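Local atomic coordinates of thioredoxin domain-containing protein (Vibrio parahaemolyticus, PDB entry 2R5S), a protein that is of unknown function, its tetratricopeptide-repeat domain being part of a longer, thioredoxin-related protein that may have protein-disulfide reductase activity. Residues K46-L51 and K76-K81; N107-C112 and G140-E145; K11-L16 and A23-V28; A88-E93 and V121-E126. All coordinates share one frame; numbering follows the deposited sequence.

Interaction 1: residues K46-L51 and K76-K81; sequences KADCLL and KSLIAK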
loop_
_atom_site.group_PDB
_atom_site.type_symbol
_atom_site.label_atom_id
_atom_site.label_comp_id
_atom_site.label_asym_id
_atom_site.label_seq_id
_atom_site.Cartn_x
_atom_site.Cartn_y
_atom_site.Cartn_z
ATOM N N LYS A 46 -2.111 -9.723 -11.058
ATOM C CA LYS A 46 -2.403 -8.379 -10.551
ATOM C C LYS A 46 -2.495 -8.445 -9.008
ATOM O O LYS A 46 -1.895 -7.608 -8.303
ATOM C CB LYS A 46 -3.686 -7.822 -11.213
ATOM C CG LYS A 46 -4.190 -6.522 -10.594
ATOM C CD LYS A 46 -5.288 -5.817 -11.459
ATOM C CE LYS A 46 -5.622 -4.410 -11.008
ATOM N NZ LYS A 46 -7.059 -3.901 -11.418
ATOM N N ALA A 47 -3.129 -9.508 -8.489
ATOM C CA ALA A 47 -3.231 -9.745 -7.043
ATOM C C ALA A 47 -1.870 -9.861 -6.419
ATOM O O ALA A 47 -1.640 -9.264 -5.404
ATOM C CB ALA A 47 -4.002 -10.953 -6.779
ATOM N N ASP A 48 -0.971 -10.646 -7.021
ATOM C CA ASP A 48 0.390 -10.800 -6.523
ATOM C C ASP A 48 1.060 -9.438 -6.530
ATOM O O ASP A 48 1.832 -9.151 -5.649
ATOM C CB ASP A 48 1.122 -11.755 -7.452
ATOM C CG ASP A 48 2.474 -12.099 -6.986
ATOM O OD1 ASP A 48 2.736 -12.051 -5.781
ATOM O OD2 ASP A 48 3.297 -12.498 -7.842
ATOM N N CYS A 49 0.769 -8.596 -7.534
ATOM C CA CYS A 49 1.440 -7.322 -7.620
ATOM C C CYS A 49 0.942 -6.367 -6.501
ATOM O O CYS A 49 1.719 -5.586 -5.879
ATOM C CB CYS A 49 1.242 -6.708 -9.018
ATOM S SG CYS A 49 2.233 -7.474 -10.324
ATOM N N LEU A 50 -0.345 -6.416 -6.232
ATOM C CA LEU A 50 -0.908 -5.517 -5.240
ATOM C C LEU A 50 -0.270 -5.844 -3.862
ATOM O O LEU A 50 0.189 -4.974 -3.089
ATOM C CB LEU A 50 -2.418 -5.681 -5.213
ATOM C CG LEU A 50 -3.067 -5.210 -6.487
ATOM C CD1 LEU A 50 -4.570 -5.543 -6.472
ATOM C CD2 LEU A 50 -2.873 -3.701 -6.595
ATOM N N LEU A 51 -0.204 -7.122 -3.587
ATOM C CA LEU A 51 0.286 -7.574 -2.350
ATOM C C LEU A 51 1.771 -7.281 -2.189
ATOM O O LEU A 51 2.216 -6.972 -1.080
ATOM C CB LEU A 51 0.056 -9.072 -2.299
ATOM C CG LEU A 51 -0.286 -9.714 -0.989
ATOM C CD1 LEU A 51 -1.783 -9.747 -0.972
ATOM C CD2 LEU A 51 0.303 -11.133 -1.011
ATOM N N LYS A 76 -4.261 -19.931 -3.663
ATOM C CA LYS A 76 -4.159 -20.387 -2.254
ATOM C C LYS A 76 -3.053 -19.706 -1.487
ATOM O O LYS A 76 -3.294 -19.104 -0.464
ATOM C CB LYS A 76 -4.067 -21.960 -2.108
ATOM C CG LYS A 76 -5.417 -22.613 -2.414
ATOM C CD LYS A 76 -5.431 -24.110 -2.713
ATOM C CE LYS A 76 -6.141 -24.317 -4.060
ATOM N NZ LYS A 76 -6.855 -25.599 -4.256
ATOM N N SER A 77 -1.833 -19.791 -1.979
ATOM C CA SER A 77 -0.727 -19.186 -1.296
ATOM C C SER A 77 -0.980 -17.660 -1.115
ATOM O O SER A 77 -0.522 -17.099 -0.126
ATOM C CB SER A 77 0.580 -19.449 -2.052
ATOM O OG SER A 77 0.964 -20.818 -1.806
ATOM N N LEU A 78 -1.685 -17.010 -2.048
ATOM C CA LEU A 78 -1.927 -15.577 -1.965
ATOM C C LEU A 78 -2.982 -15.225 -0.885
ATOM O O LEU A 78 -2.906 -14.163 -0.223
ATOM C CB LEU A 78 -2.447 -15.043 -3.336
ATOM C CG LEU A 78 -1.575 -14.244 -4.365
ATOM C CD1 LEU A 78 -0.090 -14.636 -4.353
ATOM C CD2 LEU A 78 -2.199 -14.331 -5.789
ATOM N N ILE A 79 -4.029 -16.048 -0.805
ATOM C CA ILE A 79 -4.945 -16.000 0.297
ATOM C C ILE A 79 -4.158 -16.072 1.619
ATOM O O ILE A 79 -4.375 -15.289 2.508
ATOM C CB ILE A 79 -5.868 -17.224 0.277
ATOM C CG1 ILE A 79 -6.824 -17.183 -0.916
ATOM C CG2 ILE A 79 -6.670 -17.295 1.583
ATOM C CD1 ILE A 79 -7.452 -15.828 -1.280
ATOM N N ALA A 80 -3.193 -16.976 1.708
ATOM C CA ALA A 80 -2.600 -17.294 2.974
ATOM C C ALA A 80 -1.734 -16.136 3.297
ATOM O O ALA A 80 -1.601 -15.798 4.454
ATOM C CB ALA A 80 -1.779 -18.573 2.897
ATOM N N LYS A 81 -1.112 -15.546 2.273
ATOM C CA LYS A 81 -0.273 -14.356 2.485
ATOM C C LYS A 81 -1.074 -13.173 2.990
ATOM O O LYS A 81 -0.629 -12.501 3.917
ATOM C CB LYS A 81 0.511 -13.982 1.236
ATOM C CG LYS A 81 1.832 -14.916 1.066
ATOM C CD LYS A 81 2.503 -14.557 -0.307
ATOM C CE LYS A 81 3.880 -15.067 -0.300
ATOM N NZ LYS A 81 4.574 -14.364 -1.449
#

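Interaction 2: residues N107-C112 and G140-E145; sequences NFELAC and GAQDGE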
loop_
_atom_site.group_PDB
_atom_site.type_symbol
_atom_site.label_atom_id
_atom_site.label_comp_id
_atom_site.label_asym_id
_atom_site.label_seq_id
_atom_site.Cartn_x
_atom_site.Cartn_y
_atom_site.Cartn_z
ATOM N N ASN A 107 2.427 15.111 21.260
ATOM C CA ASN A 107 3.742 14.474 21.110
ATOM C C ASN A 107 3.991 14.026 19.684
ATOM O O ASN A 107 3.646 12.910 19.315
ATOM C CB ASN A 107 3.881 13.256 22.075
ATOM C CG ASN A 107 5.278 12.644 22.065
ATOM O OD1 ASN A 107 5.978 12.691 21.047
ATOM N ND2 ASN A 107 5.685 12.046 23.201
ATOM N N PHE A 108 4.603 14.905 18.886
ATOM C CA PHE A 108 4.786 14.693 17.439
ATOM C C PHE A 108 5.726 13.544 17.168
ATOM O O PHE A 108 5.561 12.847 16.200
ATOM C CB PHE A 108 5.296 15.965 16.743
ATOM C CG PHE A 108 4.248 17.078 16.671
ATOM C CD1 PHE A 108 2.891 16.762 16.668
ATOM C CD2 PHE A 108 4.621 18.406 16.638
ATOM C CE1 PHE A 108 1.896 17.778 16.612
ATOM C CE2 PHE A 108 3.649 19.427 16.584
ATOM C CZ PHE A 108 2.277 19.109 16.563
ATOM N N GLU A 109 6.719 13.366 18.024
ATOM C CA GLU A 109 7.701 12.305 17.866
ATOM C C GLU A 109 7.093 10.862 18.022
ATOM O O GLU A 109 7.607 9.879 17.457
ATOM C CB GLU A 109 8.863 12.545 18.849
ATOM C CG GLU A 109 9.868 11.388 18.853
ATOM C CD GLU A 109 10.960 11.470 19.932
ATOM O OE1 GLU A 109 11.484 12.566 20.192
ATOM O OE2 GLU A 109 11.280 10.419 20.506
ATOM N N LEU A 110 6.026 10.747 18.806
ATOM C CA LEU A 110 5.290 9.479 18.945
ATOM C C LEU A 110 4.483 9.200 17.693
ATOM O O LEU A 110 4.245 8.048 17.333
ATOM C CB LEU A 110 4.301 9.552 20.098
ATOM C CG LEU A 110 4.706 8.746 21.325
ATOM C CD1 LEU A 110 3.842 9.267 22.458
ATOM C CD2 LEU A 110 4.441 7.256 21.009
ATOM N N ALA A 111 4.063 10.273 17.054
ATOM C CA ALA A 111 3.238 10.170 15.875
ATOM C C ALA A 111 4.069 9.656 14.731
ATOM O O ALA A 111 3.656 8.711 14.055
ATOM C CB ALA A 111 2.531 11.472 15.565
ATOM N N CYS A 112 5.273 10.207 14.576
ATOM C CA CYS A 112 6.249 9.725 13.597
ATOM C C CYS A 112 6.521 8.246 13.751
ATOM O O CYS A 112 6.526 7.518 12.774
ATOM C CB CYS A 112 7.532 10.570 13.645
ATOM S SG CYS A 112 7.251 12.251 12.905
ATOM N N GLY A 140 6.092 22.430 9.601
ATOM C CA GLY A 140 7.391 22.332 10.301
ATOM C C GLY A 140 7.373 21.337 11.435
ATOM O O GLY A 140 8.414 21.105 12.090
ATOM N N ALA A 141 6.218 20.703 11.651
ATOM C CA ALA A 141 5.978 19.993 12.898
ATOM C C ALA A 141 7.210 19.231 13.245
ATOM O O ALA A 141 7.712 18.501 12.413
ATOM C CB ALA A 141 4.837 19.026 12.773
ATOM N N GLN A 142 7.676 19.360 14.476
ATOM C CA GLN A 142 8.756 18.498 14.957
ATOM C C GLN A 142 10.084 18.713 14.220
ATOM O O GLN A 142 10.927 17.815 14.087
ATOM C CB GLN A 142 8.315 17.015 15.031
ATOM C CG GLN A 142 9.266 16.052 15.833
ATOM C CD GLN A 142 9.370 16.354 17.334
ATOM O OE1 GLN A 142 8.443 16.876 17.949
ATOM N NE2 GLN A 142 10.524 15.992 17.932
ATOM N N ASP A 143 10.333 19.965 13.872
ATOM C CA ASP A 143 11.590 20.333 13.239
ATOM C C ASP A 143 11.652 19.692 11.858
ATOM O O ASP A 143 12.699 19.196 11.402
ATOM C CB ASP A 143 12.814 19.943 14.119
ATOM C CG ASP A 143 13.967 20.871 13.928
ATOM O OD1 ASP A 143 13.725 21.994 13.440
ATOM O OD2 ASP A 143 15.125 20.500 14.264
ATOM N N GLY A 144 10.511 19.730 11.192
ATOM C CA GLY A 144 10.349 19.040 9.934
ATOM C C GLY A 144 10.524 17.536 9.888
ATOM O O GLY A 144 10.571 16.987 8.794
ATOM N N GLU A 145 10.588 16.872 11.055
ATOM C CA GLU A 145 10.627 15.411 11.143
ATOM C C GLU A 145 9.292 14.723 10.768
ATOM O O GLU A 145 9.294 13.576 10.380
ATOM C CB GLU A 145 11.191 14.977 12.532
ATOM C CG GLU A 145 10.720 13.641 13.124
ATOM C CD GLU A 145 11.394 13.262 14.517
ATOM O OE1 GLU A 145 10.904 12.295 15.195
ATOM O OE2 GLU A 145 12.375 13.942 14.945
#

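Interaction 3: residues K11-L16 and A23-V28; sequences KQVSEL and AQALNV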
loop_
_atom_site.group_PDB
_atom_site.type_symbol
_atom_site.label_atom_id
_atom_site.label_comp_id
_atom_site.label_asym_id
_atom_site.label_seq_id
_atom_site.Cartn_x
_atom_site.Cartn_y
_atom_site.Cartn_z
ATOM N N LYS A 11 3.729 -10.782 -22.310
ATOM C CA LYS A 11 5.116 -11.232 -22.021
ATOM C C LYS A 11 5.923 -10.152 -21.325
ATOM O O LYS A 11 6.831 -10.447 -20.562
ATOM C CB LYS A 11 5.877 -11.761 -23.264
ATOM C CG LYS A 11 6.941 -12.812 -22.882
ATOM C CD LYS A 11 7.574 -13.574 -24.099
ATOM C CE LYS A 11 8.936 -14.186 -23.731
ATOM N NZ LYS A 11 9.320 -15.461 -24.452
ATOM N N GLN A 12 5.575 -8.898 -21.591
ATOM C CA GLN A 12 6.066 -7.774 -20.778
ATOM C C GLN A 12 5.686 -7.982 -19.313
ATOM O O GLN A 12 6.570 -7.967 -18.471
ATOM C CB GLN A 12 5.577 -6.412 -21.303
ATOM C CG GLN A 12 6.592 -5.635 -22.073
ATOM C CD GLN A 12 7.526 -4.853 -21.149
ATOM O OE1 GLN A 12 8.680 -5.262 -20.905
ATOM N NE2 GLN A 12 7.032 -3.715 -20.621
ATOM N N VAL A 13 4.399 -8.215 -19.009
ATOM C CA VAL A 13 3.987 -8.524 -17.606
ATOM C C VAL A 13 4.805 -9.675 -17.046
ATOM O O VAL A 13 5.420 -9.578 -15.973
ATOM C CB VAL A 13 2.510 -8.921 -17.454
ATOM C CG1 VAL A 13 2.207 -9.255 -16.008
ATOM C CG2 VAL A 13 1.612 -7.799 -17.892
ATOM N N SER A 14 4.805 -10.763 -17.801
ATOM C CA SER A 14 5.549 -11.968 -17.461
ATOM C C SER A 14 7.014 -11.654 -17.140
ATOM O O SER A 14 7.514 -12.027 -16.086
ATOM C CB SER A 14 5.435 -12.966 -18.613
ATOM O OG SER A 14 6.294 -14.078 -18.417
ATOM N N GLU A 15 7.677 -10.957 -18.052
ATOM C CA GLU A 15 9.038 -10.502 -17.875
ATOM C C GLU A 15 9.225 -9.629 -16.617
ATOM O O GLU A 15 10.183 -9.816 -15.856
ATOM C CB GLU A 15 9.456 -9.727 -19.115
ATOM C CG GLU A 15 9.716 -10.602 -20.335
ATOM C CD GLU A 15 11.122 -11.187 -20.357
ATOM O OE1 GLU A 15 11.245 -12.437 -20.497
ATOM O OE2 GLU A 15 12.097 -10.391 -20.252
ATOM N N LEU A 16 8.306 -8.686 -16.416
ATOM C CA LEU A 16 8.352 -7.757 -15.289
ATOM C C LEU A 16 8.158 -8.430 -13.925
ATOM O O LEU A 16 8.807 -8.041 -12.969
ATOM C CB LEU A 16 7.295 -6.664 -15.477
ATOM C CG LEU A 16 7.513 -5.205 -15.899
ATOM C CD1 LEU A 16 8.918 -4.824 -16.276
ATOM C CD2 LEU A 16 6.447 -4.670 -16.896
ATOM N N ALA A 23 5.336 -2.892 -9.826
ATOM C CA ALA A 23 4.638 -1.657 -10.053
ATOM C C ALA A 23 4.602 -1.378 -11.544
ATOM O O ALA A 23 3.542 -1.034 -12.041
ATOM C CB ALA A 23 5.236 -0.535 -9.266
ATOM N N GLN A 24 5.706 -1.632 -12.265
ATOM C CA GLN A 24 5.663 -1.643 -13.749
ATOM C C GLN A 24 4.679 -2.668 -14.332
ATOM O O GLN A 24 3.853 -2.333 -15.219
ATOM C CB GLN A 24 7.064 -1.818 -14.374
ATOM C CG GLN A 24 7.910 -0.612 -14.273
ATOM C CD GLN A 24 9.304 -0.850 -14.847
ATOM O OE1 GLN A 24 9.461 -1.022 -16.057
ATOM N NE2 GLN A 24 10.319 -0.858 -13.984
ATOM N N ALA A 25 4.748 -3.897 -13.810
ATOM C CA ALA A 25 3.803 -4.944 -14.160
ATOM C C ALA A 25 2.329 -4.532 -13.999
ATOM O O ALA A 25 1.500 -4.862 -14.848
ATOM C CB ALA A 25 4.117 -6.223 -13.365
ATOM N N LEU A 26 1.990 -3.835 -12.912
ATOM C CA LEU A 26 0.593 -3.338 -12.674
ATOM C C LEU A 26 0.222 -2.241 -13.647
ATOM O O LEU A 26 -0.937 -2.103 -14.096
ATOM C CB LEU A 26 0.467 -2.742 -11.264
ATOM C CG LEU A 26 -0.048 -3.644 -10.143
ATOM C CD1 LEU A 26 0.397 -3.082 -8.747
ATOM C CD2 LEU A 26 -1.535 -3.792 -10.221
ATOM N N ASN A 27 1.223 -1.452 -13.979
ATOM C CA ASN A 27 1.041 -0.474 -15.034
ATOM C C ASN A 27 0.763 -1.071 -16.428
ATOM O O ASN A 27 -0.134 -0.595 -17.157
ATOM C CB ASN A 27 2.208 0.468 -15.084
ATOM C CG ASN A 27 2.014 1.556 -16.107
ATOM O OD1 ASN A 27 2.655 1.547 -17.158
ATOM N ND2 ASN A 27 1.144 2.506 -15.806
ATOM N N VAL A 28 1.485 -2.140 -16.784
ATOM C CA VAL A 28 1.231 -2.761 -18.095
ATOM C C VAL A 28 -0.144 -3.458 -18.126
ATOM O O VAL A 28 -0.842 -3.464 -19.152
ATOM C CB VAL A 28 2.350 -3.706 -18.468
ATOM C CG1 VAL A 28 2.017 -4.429 -19.727
ATOM C CG2 VAL A 28 3.714 -2.915 -18.607
#

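Interaction 4: residues A88-E93 and V121-E126; sequences AAESPE and VGRDEE. With EDO (1,2-ethanediol), chain E.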
loop_
_atom_site.group_PDB
_atom_site.type_symbol
_atom_site.label_atom_id
_atom_site.label_comp_id
_atom_site.label_asym_id
_atom_site.label_seq_id
_atom_site.Cartn_x
_atom_site.Cartn_y
_atom_site.Cartn_z
ATOM N N ALA A 88 -0.875 -9.557 11.147
ATOM C CA ALA A 88 0.293 -8.796 11.597
ATOM C C ALA A 88 0.015 -7.303 11.793
ATOM O O ALA A 88 0.778 -6.612 12.470
ATOM C CB ALA A 88 1.485 -9.020 10.661
ATOM N N ALA A 89 -1.082 -6.828 11.210
ATOM C CA ALA A 89 -1.465 -5.417 11.240
ATOM C C ALA A 89 -2.218 -5.024 12.533
ATOM O O ALA A 89 -2.357 -3.849 12.821
ATOM C CB ALA A 89 -2.288 -5.068 10.000
ATOM N N GLU A 90 -2.688 -5.988 13.310
ATOM C CA GLU A 90 -3.199 -5.697 14.661
ATOM C C GLU A 90 -2.311 -6.330 15.735
ATOM O O GLU A 90 -2.663 -7.342 16.322
ATOM C CB GLU A 90 -4.638 -6.222 14.864
ATOM C CG GLU A 90 -5.746 -5.169 14.865
ATOM C CD GLU A 90 -6.657 -5.310 13.650
ATOM O OE1 GLU A 90 -6.278 -4.792 12.569
ATOM O OE2 GLU A 90 -7.738 -5.962 13.782
ATOM N N SER A 91 -1.159 -5.725 15.997
ATOM C CA SER A 91 -0.270 -6.209 17.060
ATOM C C SER A 91 -0.506 -5.538 18.447
ATOM O O SER A 91 -1.105 -4.438 18.523
ATOM C CB SER A 91 1.178 -6.080 16.607
ATOM O OG SER A 91 1.555 -4.741 16.505
ATOM N N PRO A 92 -0.096 -6.212 19.556
ATOM C CA PRO A 92 -0.215 -5.503 20.833
ATOM C C PRO A 92 0.572 -4.213 20.749
ATOM O O PRO A 92 0.098 -3.165 21.197
ATOM C CB PRO A 92 0.364 -6.485 21.880
ATOM C CG PRO A 92 0.988 -7.608 21.122
ATOM C CD PRO A 92 0.390 -7.596 19.728
ATOM N N GLU A 93 1.730 -4.270 20.095
ATOM C CA GLU A 93 2.550 -3.089 19.944
ATOM C C GLU A 93 1.754 -1.955 19.344
ATOM O O GLU A 93 1.745 -0.869 19.884
ATOM C CB GLU A 93 3.776 -3.350 19.073
ATOM C CG GLU A 93 4.820 -2.273 19.267
ATOM C CD GLU A 93 5.326 -2.249 20.732
ATOM O OE1 GLU A 93 5.565 -3.350 21.320
ATOM O OE2 GLU A 93 5.485 -1.133 21.293
ATOM N N VAL A 121 3.536 -2.476 8.550
ATOM C CA VAL A 121 2.533 -3.548 8.371
ATOM C C VAL A 121 1.484 -3.211 7.263
ATOM O O VAL A 121 0.426 -3.865 7.172
ATOM C CB VAL A 121 1.804 -3.884 9.682
ATOM C CG1 VAL A 121 2.747 -4.474 10.733
ATOM C CG2 VAL A 121 1.049 -2.673 10.205
ATOM N N GLY A 122 1.766 -2.201 6.427
ATOM C CA GLY A 122 0.890 -1.911 5.301
ATOM C C GLY A 122 -0.332 -1.142 5.741
ATOM O O GLY A 122 -1.292 -1.050 4.994
ATOM N N ARG A 123 -0.307 -0.571 6.947
ATOM C CA ARG A 123 -1.377 0.337 7.383
ATOM C C ARG A 123 -1.047 1.788 6.953
ATOM O O ARG A 123 -1.020 2.707 7.778
ATOM C CB ARG A 123 -1.655 0.190 8.902
ATOM C CG ARG A 123 -2.481 -1.022 9.207
ATOM C CD ARG A 123 -2.554 -1.267 10.690
ATOM N NE ARG A 123 -3.510 -0.352 11.339
ATOM C CZ ARG A 123 -3.894 -0.474 12.600
ATOM N NH1 ARG A 123 -4.748 0.398 13.096
ATOM N NH2 ARG A 123 -3.419 -1.461 13.354
ATOM N N ASP A 124 -0.807 1.972 5.642
ATOM C CA ASP A 124 -0.230 3.209 5.130
ATOM C C ASP A 124 -1.215 4.296 4.999
ATOM O O ASP A 124 -0.829 5.423 5.111
ATOM C CB ASP A 124 0.467 3.011 3.793
ATOM C CG ASP A 124 1.568 1.991 3.880
ATOM O OD1 ASP A 124 2.448 2.147 4.757
ATOM O OD2 ASP A 124 1.530 1.017 3.094
ATOM N N GLU A 125 -2.467 3.978 4.751
ATOM C CA GLU A 125 -3.516 5.004 4.725
ATOM C C GLU A 125 -3.557 5.715 6.060
ATOM O O GLU A 125 -3.405 6.931 6.105
ATOM C CB GLU A 125 -4.905 4.451 4.315
ATOM C CG GLU A 125 -5.924 5.542 3.917
ATOM C CD GLU A 125 -7.329 4.990 3.643
ATOM O OE1 GLU A 125 -7.966 4.387 4.549
ATOM O OE2 GLU A 125 -7.830 5.173 2.508
ATOM N N GLU A 126 -3.726 4.963 7.145
ATOM C CA GLU A 126 -3.625 5.489 8.524
ATOM C C GLU A 126 -2.300 6.184 8.891
ATOM O O GLU A 126 -2.357 7.206 9.548
ATOM C CB GLU A 126 -3.860 4.370 9.557
ATOM C CG GLU A 126 -5.298 3.803 9.639
ATOM C CD GLU A 126 -5.308 2.417 10.274
ATOM O OE1 GLU A 126 -4.725 1.474 9.675
ATOM O OE2 GLU A 126 -5.849 2.279 11.394
HETATM C C1 EDO E . 2.658 -7.316 7.387
HETATM O O1 EDO E . 1.396 -6.756 7.845
HETATM C C2 EDO E . 3.642 -7.375 8.550
HETATM O O2 EDO E . 4.986 -7.088 8.161
#

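Interaction 1: residues K46-L51 and K76-K81
Helices 40-52 and 73-88 run in the same general direction where D48 faces L78: over these short segments the axes make an angle of 25° and come no closer than 10.8 Å. The nearest alpha carbons, CA of D48 and CA of L78, are 7.0 Å apart. No hydrogen bond joins the two segments, and the contact is made chiefly by side chains. L78 reaches across with both branches. Its CD2 lies 4.0 Å from CB of A47 and also touches the backbone nitrogen of D48, while CD1 meets OD1 of D48 at 4.1 Å, the two side chains being roughly perpendicular. With CG anti to its backbone N (chi1 -174°), D48 holds its carboxylate beside this methyl. One turn further along, CD2 of L51 presses on the aliphatic root of K81, 3.6 Å from CB and farther from CD. The K81 chain then runs out extended, bringing NZ to 5.2 Å from OD1 of D48; this is too far for a salt bridge, though the opposite charges probably attract weakly. A47 and L51 also touch helix 56-63, at L63 and A59 respectively, so the buried side of the contact continues into a third helix. Near-parallel packing of a helix on the next but one, with the intervening helix alongside, is characteristic of the tetratricopeptide-repeat superhelix, and both segments belong to such a repeat region.

Interaction 2: residues N107-C112 and G140-E145
F108, in the first turn of helix 108-120, offers one face of its ring to A141, whose CB sits 4.3 Å from the ring centroid and 26° off the normal, a CH-pi contact. The ring gets there because CG is anti to the carbonyl carbon (chi1 -70°), which directs it at the loop. Q142 packs against the CB of F108. Its chain leaves with CG anti to the backbone N and then bends at chi2 (65°), folding the amide back over the start of the helix: CB of Q142 packs 3.6 Å from CB of F108, its OE1 lies 3.5 Å from that same carbon, and its NE2 comes alongside CB of E109. Both segments fall in the second tetratricopeptide-repeat region, where the loop between helices 124-135 and 145-157 lies against the N-terminal end of helix 108-120. A type I' turn from Q142 to E145 leads into helix 145-157. At the far side of the contact, SG of C112 rests 3.7 Å from CG of E145 and 3.5 Å from its carbonyl O. E145 is extended beyond CG and crosses E109 at a slant, so that its OE1 meets CG of E109 at 3.9 Å; the two carboxylates stay 5.0 Å apart between their OE1 atoms. N107 caps the helix start, its OD1 accepting from L110 N at 3.0 Å with the donor above the carbonyl plane.

Interaction 3: residues K11-L16 and A23-V28
Q24 meets L16 at the edge of the interface between helices 9-18 and 22-30, which run antiparallel (167°) with axes 8.7 Å apart at their closest. CB of Q24 lies 3.7 Å from CG of L16, and the glutamine runs square across the leucine. Since the glutamine chain is extended beyond CG, its OE1 also comes beside the CD1 methyl of L16. Next comes A25, where the backbones are tightest: its CA is 5.0 Å from CA of V13, a distance that the small side chain permits. CB of A25 packs 3.8 Å from CB of L16, and CD2 of the same leucine settles against the A25 backbone nitrogen, 3.6 Å away. V13 adds a longer contact, its CG2 approaching the carbonyl O of A25. L26 turns its CB from helix 9-18 and instead touches K46, C49 and L50 of helix 40-52, which A25 also reaches through C49. V28, one turn on from A25, uses both methyls. CG1 of V28, anti to the backbone N (chi1 174°), meets CG2 of V13 at 3.9 Å, the two valines lying side by side and pointing opposite ways. CG2 of V28 reaches CD2 of L16 at 3.7 Å and also touches Q12, whose chain bends at chi2 and brings the amide nitrogen NE2 up to that methyl. No hydrogen bond crosses this apolar seam, and L16, in contact with Q24, A25 and V28, has the largest share of the interface. Two short antiparallel helices joined by a tight turn and closed by interlocking small and branched apolar residues form a helical hairpin of the kind from which tetratricopeptide-repeat arrays are built.

Interaction 4: residues A88-E93 and V121-E126
A helix end and a helix-to-helix link meet here in the second tetratricopeptide-repeat region: a Schellman motif, with G122 at positive phi as its C' residue, closes helix 108-120, while A89-S91 connect helix 73-88 to helix 92-103. The main polar tie is made by R123. NH2 of R123 donates to the carbonyl O of A89 at 2.7 Å, with an N-H...O angle of 145°; the nitrogen lies almost in line with the C=O bond, and the oxygen is tilted 16° from the guanidinium plane. The chi3 bend (78°) turns the guanidinium toward A89 O, while CD of R123, placed by the earlier torsions, lies 3.9 Å from CB of A89. The group's rotation is fixed from another edge by a side-on salt bridge, NE of R123 to OE1 of E126 and NH1 to OE2, each 2.8 Å, met on the syn sides of the carboxylate. OE1 of E90 adds an opposite charge beyond salt-bridge range, well out of the guanidinium plane. CG2 of V121 makes apolar contact with A89, 3.9 Å from its CA; CG1 of V121 approaches the carbonyl O of A88 to 3.4 Å. A 1,2-ethanediol, probably from the crystallisation liquor, sits beside V121 and A88. R123 gains a second acidic partner in E98 of helix 92-103, and the contact sets the link between helices 73-88 and 92-103 against the turn between helices 108-120 and 124-135.

Interactions 3, 1 and 4 follow in series along the chain, whereas the segments of 4 and 2 alternate. Interactions 3 and 1 are neighbours with centres 16 Å apart, and they touch directly: C49 CB lies 3.5 Å from L26 CG, joining the first hairpin to helix 40-52. Interaction 4 lies farther along, its centre 18 Å from that of interaction 1 and in the other repeat region, but the two share a connection through helix 73-88. The centres of interactions 4 and 2 are 20 Å apart; one helix, 108-120, has them at its two ends. Interactions 2 and 3, 38 Å apart, occupy opposite sides of the chain's centre. Ethanediol borders interaction 4, whereas a buffer molecule (MES) lies about 4 Å from the V13 side chain in interaction 3.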